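Local coordinates for metallopeptidase family protein (Thermus thermophilus, PDB 2EJQ), which is of unknown function but binds metal ions and, as a member of a zincin-like metallopeptidase family, may hydrolyse peptide bonds, at residues E4-L9 / V28-E33; E11-E16 / A87-T92; L70-F75 / F83-E88. The protein carries 1 engineered substitution. One frame throughout, in Å; residues are numbered along the deposited sequence.

Interaction 1: residues E4-L9 / V28-E33; sequences EAFVEL and VHVFPE
In the helix-on-sheet layer of this zincin-like protein, F6 and V7 of helix 3-16 rest on V30 of strand 27-31, an outermost strand of the mixed sheet. The contact is small, with 122 Å² buried in total, and wholly apolar: no hydrogen bond joins the two segments. One methyl group carries it. V30 CG1 lies at the edge of the F6 ring and near its plane, 3.8 Å from F6 CD2 and equally close to CE2, so the methyl sits against the bond between these two ring carbons. The same CG1 stands 4.0 Å from V7 CG2, a methyl-to-methyl contact, and is thereby touched by two successive residues of one helical turn. The backbones come closest at V7 and V30, whose CA atoms are 6.6 Å apart.

The torsions explain which branches are used. V30 carries CG1 opposite its own backbone N (chi1 178°), directing that methyl toward the helix. F6 holds its ring on the far side of CB from the main-chain N (chi1 -178°), which brings CD2 and CE2 to the strand. V30 points its CB at the helix, whereas F31, the next residue, points its own the other way and packs on A69 and Y71 of strand 67-71. This is the reversal of sides expected of a beta strand, with one surface given to helix 3-16. V28 continues that surface and touches V10 and W14 of the helix, while Y3 adds a further contact to V30. The buried F6 ring also meets the rings of Y72 and F75 and packs on V89 of helix 85-105.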
# COMPACT_ATOMS: atom_id res chain seq x y z
N GLU A 4 -9.72 -12.51 5.56
CA GLU A 4 -9.29 -13.49 4.56
C GLU A 4 -9.80 -13.07 3.20
O GLU A 4 -9.08 -13.10 2.21
CB GLU A 4 -9.84 -14.88 4.89
CG GLU A 4 -9.38 -15.48 6.23
CD GLU A 4 -9.92 -14.72 7.45
OE1 GLU A 4 -11.08 -14.25 7.42
OE2 GLU A 4 -9.18 -14.61 8.46
N ALA A 5 -11.06 -12.67 3.17
CA ALA A 5 -11.68 -12.24 1.93
C ALA A 5 -11.05 -10.96 1.42
O ALA A 5 -10.95 -10.75 0.20
CB ALA A 5 -13.18 -12.06 2.14
N PHE A 6 -10.63 -10.09 2.34
CA PHE A 6 -9.99 -8.83 1.99
C PHE A 6 -8.65 -9.11 1.31
O PHE A 6 -8.34 -8.54 0.27
CB PHE A 6 -9.77 -7.97 3.24
CG PHE A 6 -9.17 -6.62 2.95
CD1 PHE A 6 -9.93 -5.62 2.34
CD2 PHE A 6 -7.84 -6.35 3.26
CE1 PHE A 6 -9.37 -4.37 2.05
CE2 PHE A 6 -7.27 -5.11 2.97
CZ PHE A 6 -8.05 -4.12 2.36
N VAL A 7 -7.86 -9.99 1.92
CA VAL A 7 -6.55 -10.37 1.39
C VAL A 7 -6.71 -10.91 -0.02
O VAL A 7 -5.95 -10.54 -0.93
CB VAL A 7 -5.88 -11.45 2.25
CG1 VAL A 7 -4.63 -11.97 1.55
CG2 VAL A 7 -5.53 -10.88 3.63
N GLU A 8 -7.70 -11.77 -0.20
CA GLU A 8 -8.01 -12.39 -1.48
C GLU A 8 -8.42 -11.36 -2.54
O GLU A 8 -8.12 -11.51 -3.72
CB GLU A 8 -9.13 -13.41 -1.26
CG GLU A 8 -9.40 -14.33 -2.42
CD GLU A 8 -10.35 -15.45 -2.04
OE1 GLU A 8 -9.98 -16.26 -1.15
OE2 GLU A 8 -11.46 -15.52 -2.62
N LEU A 9 -9.12 -10.31 -2.11
CA LEU A 9 -9.56 -9.28 -3.04
C LEU A 9 -8.34 -8.47 -3.49
O LEU A 9 -8.21 -8.13 -4.68
CB LEU A 9 -10.56 -8.34 -2.36
CG LEU A 9 -10.99 -7.10 -3.14
CD1 LEU A 9 -11.62 -7.51 -4.47
CD2 LEU A 9 -11.96 -6.29 -2.30
N VAL A 28 2.79 -6.29 -2.28
CA VAL A 28 1.81 -5.69 -1.40
C VAL A 28 1.69 -6.46 -0.08
O VAL A 28 1.54 -7.69 -0.08
CB VAL A 28 0.43 -5.67 -2.11
CG1 VAL A 28 -0.61 -4.97 -1.23
CG2 VAL A 28 0.56 -4.98 -3.47
N HIS A 29 1.77 -5.74 1.03
CA HIS A 29 1.62 -6.34 2.36
C HIS A 29 0.24 -5.96 2.93
O HIS A 29 -0.16 -4.80 2.86
CB HIS A 29 2.70 -5.82 3.32
CG HIS A 29 4.06 -6.39 3.08
ND1 HIS A 29 4.29 -7.73 2.91
CD2 HIS A 29 5.28 -5.79 3.03
CE1 HIS A 29 5.59 -7.94 2.76
NE2 HIS A 29 6.21 -6.78 2.83
N VAL A 30 -0.48 -6.91 3.49
CA VAL A 30 -1.78 -6.60 4.06
C VAL A 30 -1.75 -6.85 5.56
O VAL A 30 -1.40 -7.94 6.01
CB VAL A 30 -2.92 -7.43 3.44
CG1 VAL A 30 -4.24 -7.10 4.12
CG2 VAL A 30 -3.01 -7.16 1.96
N PHE A 31 -2.12 -5.84 6.34
CA PHE A 31 -2.13 -5.96 7.78
C PHE A 31 -3.55 -5.82 8.31
O PHE A 31 -4.36 -5.08 7.75
CB PHE A 31 -1.23 -4.89 8.41
CG PHE A 31 0.18 -4.92 7.91
CD1 PHE A 31 0.53 -4.23 6.75
CD2 PHE A 31 1.14 -5.70 8.55
CE1 PHE A 31 1.82 -4.31 6.24
CE2 PHE A 31 2.44 -5.79 8.04
CZ PHE A 31 2.78 -5.09 6.88
N PRO A 32 -3.86 -6.55 9.40
CA PRO A 32 -5.20 -6.52 10.01
C PRO A 32 -5.47 -5.23 10.78
O PRO A 32 -6.62 -4.82 10.94
CB PRO A 32 -5.18 -7.72 10.96
CG PRO A 32 -4.01 -8.57 10.48
CD PRO A 32 -3.01 -7.53 10.08
N GLU A 33 -4.41 -4.61 11.27
CA GLU A 33 -4.57 -3.41 12.07
C GLU A 33 -4.97 -2.16 11.29
O GLU A 33 -4.83 -2.09 10.06
CB GLU A 33 -3.29 -3.11 12.86
CG GLU A 33 -2.80 -4.24 13.76
CD GLU A 33 -2.09 -5.34 12.99
OE1 GLU A 33 -1.48 -5.05 11.94
OE2 GLU A 33 -2.12 -6.51 13.45

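Interaction 2: residues E11-E16 / A87-T92; sequences ERLWEE and AEVWET
The indole of W90 is met obliquely by L13 and E16 of helix 3-16, all on its six-membered ring. L13 CD2 comes to 4.0 Å from W90 CE3, and E16 OE1 lies 4.1 Å from both CZ3 and CH2 of W90. The E16 carboxylate plane is turned 42° from the indole, and the two side chains run at about a right angle; no hydrogen bond is made between them. This is a helix-helix packing of the zincin-like fold: the axes of segments 11-16 and 87-92 approach to 10.0 Å with a crossing angle of -47°. Helix 85-105 also carries an HExxH pattern further along, consistent with a metallopeptidase, although no metal is bound to it here.

L13 is the residue that reaches both partners. Its two methyls divide the work, CD2 going to the indole and CD1 to V89. The contact of L13 CD1 with V89 CG1, at 3.5 Å, is tighter than usual for two carbons. With the chain extended beyond CB (chi2 176°), CD1 is carried out from its own helix far enough to come also to 3.8 Å from W90 N. V89 is buried, and L9 and V10 of helix 3-16 also pack against it. W90 points its CB alongside the contact, but the end of its ring reaches L13 and E16. R12, on the same helix as these two, forms a salt bridge to E86.

Within helix 85-105, E88 O accepts twice: T92 N and T92 OG1 reach it from opposite faces of the carbonyl plane, with T92 OG1 2.9 Å from E88 O.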
# COMPACT_ATOMS: atom_id res chain seq x y z
N GLU A 11 -5.17 -9.39 -3.65
CA GLU A 11 -4.34 -10.18 -4.56
C GLU A 11 -4.96 -10.29 -5.95
O GLU A 11 -4.24 -10.26 -6.97
CB GLU A 11 -4.14 -11.58 -3.99
CG GLU A 11 -3.56 -11.61 -2.59
CD GLU A 11 -3.37 -13.02 -2.05
OE1 GLU A 11 -4.30 -13.84 -2.18
OE2 GLU A 11 -2.29 -13.31 -1.48
N ARG A 12 -6.28 -10.42 -5.99
CA ARG A 12 -7.00 -10.57 -7.25
C ARG A 12 -6.88 -9.27 -8.05
O ARG A 12 -6.64 -9.30 -9.26
CB ARG A 12 -8.46 -10.95 -6.96
CG ARG A 12 -9.41 -10.89 -8.15
CD ARG A 12 -10.83 -10.75 -7.76
NE ARG A 12 -11.45 -9.59 -8.37
CZ ARG A 12 -12.49 -8.95 -7.88
NH1 ARG A 12 -13.04 -9.37 -6.78
NH2 ARG A 12 -12.97 -7.87 -8.48
N LEU A 13 -7.02 -8.12 -7.38
CA LEU A 13 -6.89 -6.83 -8.04
C LEU A 13 -5.42 -6.56 -8.38
O LEU A 13 -5.10 -6.04 -9.45
CB LEU A 13 -7.44 -5.71 -7.14
CG LEU A 13 -8.94 -5.69 -6.84
CD1 LEU A 13 -9.26 -4.57 -5.86
CD2 LEU A 13 -9.72 -5.50 -8.12
N TRP A 14 -4.52 -6.94 -7.47
CA TRP A 14 -3.10 -6.72 -7.70
C TRP A 14 -2.61 -7.43 -8.96
O TRP A 14 -1.78 -6.89 -9.69
CB TRP A 14 -2.27 -7.17 -6.49
CG TRP A 14 -0.80 -6.88 -6.61
CD1 TRP A 14 0.22 -7.79 -6.52
CD2 TRP A 14 -0.17 -5.61 -6.82
NE1 TRP A 14 1.43 -7.16 -6.65
CE2 TRP A 14 1.23 -5.82 -6.84
CE3 TRP A 14 -0.66 -4.30 -6.99
CZ2 TRP A 14 2.15 -4.78 -7.03
CZ3 TRP A 14 0.26 -3.26 -7.17
CH2 TRP A 14 1.65 -3.52 -7.19
N GLU A 15 -3.13 -8.63 -9.21
CA GLU A 15 -2.75 -9.38 -10.39
C GLU A 15 -3.22 -8.73 -11.69
O GLU A 15 -2.65 -8.99 -12.75
CB GLU A 15 -3.27 -10.82 -10.33
CG GLU A 15 -2.41 -11.79 -9.52
CD GLU A 15 -1.00 -11.95 -10.07
OE1 GLU A 15 -0.84 -12.01 -11.31
OE2 GLU A 15 -0.06 -12.04 -9.26
N GLU A 16 -4.26 -7.89 -11.64
CA GLU A 16 -4.75 -7.22 -12.85
C GLU A 16 -3.77 -6.15 -13.27
O GLU A 16 -3.73 -5.75 -14.43
CB GLU A 16 -6.10 -6.54 -12.60
CG GLU A 16 -7.32 -7.40 -12.86
CD GLU A 16 -8.62 -6.62 -12.74
OE1 GLU A 16 -8.76 -5.58 -13.43
OE2 GLU A 16 -9.51 -7.04 -11.97
N ALA A 87 -13.69 -0.94 -5.25
CA ALA A 87 -13.33 0.40 -5.69
C ALA A 87 -12.30 1.02 -4.75
O ALA A 87 -11.36 1.66 -5.21
CB ALA A 87 -14.55 1.28 -5.77
N GLU A 88 -12.48 0.83 -3.45
CA GLU A 88 -11.56 1.38 -2.46
C GLU A 88 -10.16 0.74 -2.47
O GLU A 88 -9.16 1.43 -2.35
CB GLU A 88 -12.18 1.28 -1.06
CG GLU A 88 -13.50 2.04 -0.89
CD GLU A 88 -13.30 3.53 -0.66
OE1 GLU A 88 -12.17 3.94 -0.31
OE2 GLU A 88 -14.27 4.30 -0.81
N VAL A 89 -10.09 -0.58 -2.61
CA VAL A 89 -8.81 -1.27 -2.66
C VAL A 89 -8.07 -0.89 -3.96
O VAL A 89 -6.87 -0.59 -3.95
CB VAL A 89 -9.00 -2.81 -2.64
CG1 VAL A 89 -7.69 -3.50 -2.94
CG2 VAL A 89 -9.52 -3.26 -1.29
N TRP A 90 -8.80 -0.90 -5.06
CA TRP A 90 -8.25 -0.55 -6.36
C TRP A 90 -7.52 0.78 -6.28
O TRP A 90 -6.33 0.89 -6.57
CB TRP A 90 -9.37 -0.47 -7.39
CG TRP A 90 -8.93 -0.09 -8.76
CD1 TRP A 90 -9.12 1.11 -9.39
CD2 TRP A 90 -8.31 -0.95 -9.72
NE1 TRP A 90 -8.66 1.04 -10.69
CE2 TRP A 90 -8.16 -0.21 -10.92
CE3 TRP A 90 -7.86 -2.28 -9.69
CZ2 TRP A 90 -7.59 -0.76 -12.07
CZ3 TRP A 90 -7.30 -2.82 -10.83
CH2 TRP A 90 -7.17 -2.06 -12.01
N GLU A 91 -8.25 1.80 -5.86
CA GLU A 91 -7.75 3.16 -5.73
C GLU A 91 -6.53 3.27 -4.79
O GLU A 91 -5.54 3.91 -5.12
CB GLU A 91 -8.90 4.05 -5.25
CG GLU A 91 -8.58 5.53 -5.14
CD GLU A 91 -8.07 6.12 -6.45
OE1 GLU A 91 -8.67 5.81 -7.51
OE2 GLU A 91 -7.07 6.89 -6.41
N THR A 92 -6.61 2.64 -3.63
CA THR A 92 -5.52 2.70 -2.66
C THR A 92 -4.23 2.05 -3.19
O THR A 92 -3.14 2.60 -3.08
CB THR A 92 -5.94 2.03 -1.35
OG1 THR A 92 -7.09 2.70 -0.83
CG2 THR A 92 -4.81 2.09 -0.33

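Interaction 3: residues L70-F75 / F83-E88; sequences LYYGSF and FDWEAE
W85 lays the outer rim of its six-membered ring against F75, with CZ3 of W85 3.7 Å from F75 CB and the neighbouring CH2 3.8 Å from Y72 CE1. The approach is oblique to both aromatic rings. Three aromatic residues thus join helix 72-78 to the start of helix 85-105, and F83 adds a fourth: its CZ is 3.9 Å from F75 CD2, which lies at the edge of the F83 ring, in its plane, while F75 O comes over one face of the same ring. The side chains of F75 and F83 run at about a right angle to each other.

F83 also stands on W85. Its CD2 is centred 3.5 Å above one face of the indole, and W85 CD2 lies in the plane of F83 at its edge. E88 CB lies at the edge of the F75 ring, near its plane, 4.0 Å from F75 CE2; the E88 carboxylate plane is nearly perpendicular to the ring. F75 swings its ring to the side opposite its carbonyl carbon (chi1 -79°), which lets it reach F83 and E88 together, and it is buried, meeting V89 and T92 as well.

The turn into helix 85-105 is closed by D84 in the N-cap position: D84 OD1 accepts from A87 N at 3.0 Å, the bond nearly straight at 165°, with the N-H arriving from above the carboxylate plane. L76 and A79 bind magnesium in this protein, though none is bound to this chain here. The side chain of Y72 is about 3 Å from that of L76, and that of F83 about 3 Å from that of A79, so the aromatic cluster borders this magnesium site of the zincin-like fold.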
# COMPACT_ATOMS: atom_id res chain seq x y z
N LEU A 70 -1.27 -2.25 3.08
CA LEU A 70 -2.70 -1.97 3.17
C LEU A 70 -3.11 -2.27 4.61
O LEU A 70 -2.65 -3.24 5.21
CB LEU A 70 -3.50 -2.84 2.19
CG LEU A 70 -3.45 -2.47 0.70
CD1 LEU A 70 -4.36 -3.40 -0.10
CD2 LEU A 70 -3.90 -1.04 0.50
N TYR A 71 -3.96 -1.41 5.18
CA TYR A 71 -4.41 -1.59 6.56
C TYR A 71 -5.89 -1.95 6.57
O TYR A 71 -6.75 -1.08 6.41
CB TYR A 71 -4.15 -0.31 7.33
CG TYR A 71 -2.69 0.09 7.32
CD1 TYR A 71 -1.74 -0.68 7.99
CD2 TYR A 71 -2.24 1.19 6.58
CE1 TYR A 71 -0.40 -0.37 7.93
CE2 TYR A 71 -0.90 1.50 6.51
CZ TYR A 71 0.02 0.72 7.19
OH TYR A 71 1.36 1.00 7.11
N TYR A 72 -6.19 -3.23 6.75
CA TYR A 72 -7.57 -3.69 6.78
C TYR A 72 -8.39 -2.97 7.85
O TYR A 72 -9.55 -2.62 7.61
CB TYR A 72 -7.61 -5.20 7.02
CG TYR A 72 -9.01 -5.76 7.12
CD1 TYR A 72 -9.90 -5.67 6.05
CD2 TYR A 72 -9.45 -6.38 8.30
CE1 TYR A 72 -11.18 -6.19 6.14
CE2 TYR A 72 -10.74 -6.91 8.40
CZ TYR A 72 -11.60 -6.81 7.31
OH TYR A 72 -12.87 -7.36 7.37
N GLY A 73 -7.80 -2.74 9.02
CA GLY A 73 -8.52 -2.05 10.08
C GLY A 73 -8.95 -0.65 9.71
O GLY A 73 -10.01 -0.18 10.14
N SER A 74 -8.14 0.05 8.92
CA SER A 74 -8.48 1.40 8.50
C SER A 74 -9.69 1.37 7.58
O SER A 74 -10.54 2.25 7.64
CB SER A 74 -7.31 2.07 7.78
OG SER A 74 -6.26 2.32 8.68
N PHE A 75 -9.76 0.35 6.71
CA PHE A 75 -10.89 0.19 5.79
C PHE A 75 -12.19 -0.02 6.58
O PHE A 75 -13.23 0.54 6.24
CB PHE A 75 -10.68 -1.02 4.85
CG PHE A 75 -9.75 -0.75 3.68
CD1 PHE A 75 -8.37 -0.73 3.86
CD2 PHE A 75 -10.26 -0.52 2.40
CE1 PHE A 75 -7.51 -0.50 2.78
CE2 PHE A 75 -9.41 -0.29 1.31
CZ PHE A 75 -8.04 -0.28 1.50
N PHE A 83 -20.34 0.48 1.22
CA PHE A 83 -18.89 0.59 1.03
C PHE A 83 -18.42 -0.24 -0.16
O PHE A 83 -18.60 -1.45 -0.17
CB PHE A 83 -18.15 0.14 2.29
CG PHE A 83 -16.68 0.42 2.27
CD1 PHE A 83 -16.20 1.73 2.32
CD2 PHE A 83 -15.76 -0.62 2.21
CE1 PHE A 83 -14.83 2.00 2.30
CE2 PHE A 83 -14.39 -0.37 2.20
CZ PHE A 83 -13.92 0.95 2.24
N ASP A 84 -17.84 0.40 -1.17
CA ASP A 84 -17.37 -0.34 -2.35
C ASP A 84 -15.96 -0.87 -2.08
O ASP A 84 -14.98 -0.17 -2.34
CB ASP A 84 -17.33 0.57 -3.57
CG ASP A 84 -17.25 -0.21 -4.86
OD1 ASP A 84 -16.68 -1.33 -4.85
OD2 ASP A 84 -17.74 0.31 -5.88
N TRP A 85 -15.87 -2.10 -1.58
CA TRP A 85 -14.58 -2.70 -1.26
C TRP A 85 -13.62 -2.72 -2.43
O TRP A 85 -12.45 -2.34 -2.29
CB TRP A 85 -14.77 -4.12 -0.73
CG TRP A 85 -15.31 -4.19 0.68
CD1 TRP A 85 -16.61 -4.38 1.07
CD2 TRP A 85 -14.55 -4.03 1.89
NE1 TRP A 85 -16.71 -4.35 2.44
CE2 TRP A 85 -15.46 -4.14 2.97
CE3 TRP A 85 -13.19 -3.81 2.17
CZ2 TRP A 85 -15.06 -4.03 4.31
CZ3 TRP A 85 -12.79 -3.70 3.50
CH2 TRP A 85 -13.72 -3.82 4.55
N GLU A 86 -14.11 -3.18 -3.57
CA GLU A 86 -13.29 -3.28 -4.77
C GLU A 86 -12.80 -1.92 -5.23
O GLU A 86 -11.62 -1.75 -5.56
CB GLU A 86 -14.08 -3.95 -5.89
CG GLU A 86 -13.31 -4.02 -7.20
CD GLU A 86 -14.16 -4.47 -8.36
OE1 GLU A 86 -14.26 -5.70 -8.58
OE2 GLU A 86 -14.74 -3.60 -9.04
N ALA A 87 -13.69 -0.94 -5.25
CA ALA A 87 -13.33 0.40 -5.69
C ALA A 87 -12.30 1.02 -4.75
O ALA A 87 -11.36 1.66 -5.21
CB ALA A 87 -14.55 1.28 -5.77
N GLU A 88 -12.48 0.83 -3.45
CA GLU A 88 -11.56 1.38 -2.46
C GLU A 88 -10.16 0.74 -2.47
O GLU A 88 -9.16 1.43 -2.35
CB GLU A 88 -12.18 1.28 -1.06
CG GLU A 88 -13.50 2.04 -0.89
CD GLU A 88 -13.30 3.53 -0.66
OE1 GLU A 88 -12.17 3.94 -0.31
OE2 GLU A 88 -14.27 4.30 -0.81

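How the interactions relate
Interactions 1, 2 and 3 lie within 9 to 11 Å of one another, centre to centre, side by side in one compact region of the chain. Helix 3-16 serves interactions 1 and 2, helix 85-105 serves 2 and 3, and strands 27-31 and 67-71, parallel neighbours in the sheet, link 1 with 3. Interaction 1 closes before interaction 3 opens along the chain, whereas the segments of 1 and 2 alternate, and 2 and 3 end on the same helix, sharing A87 and E88. The N-terminal helix 3-16 thus packs against both strand 27-31 and the long helix bearing the HExxH pattern, which itself touches strand 67-71, with helix 72-78 packed at its start.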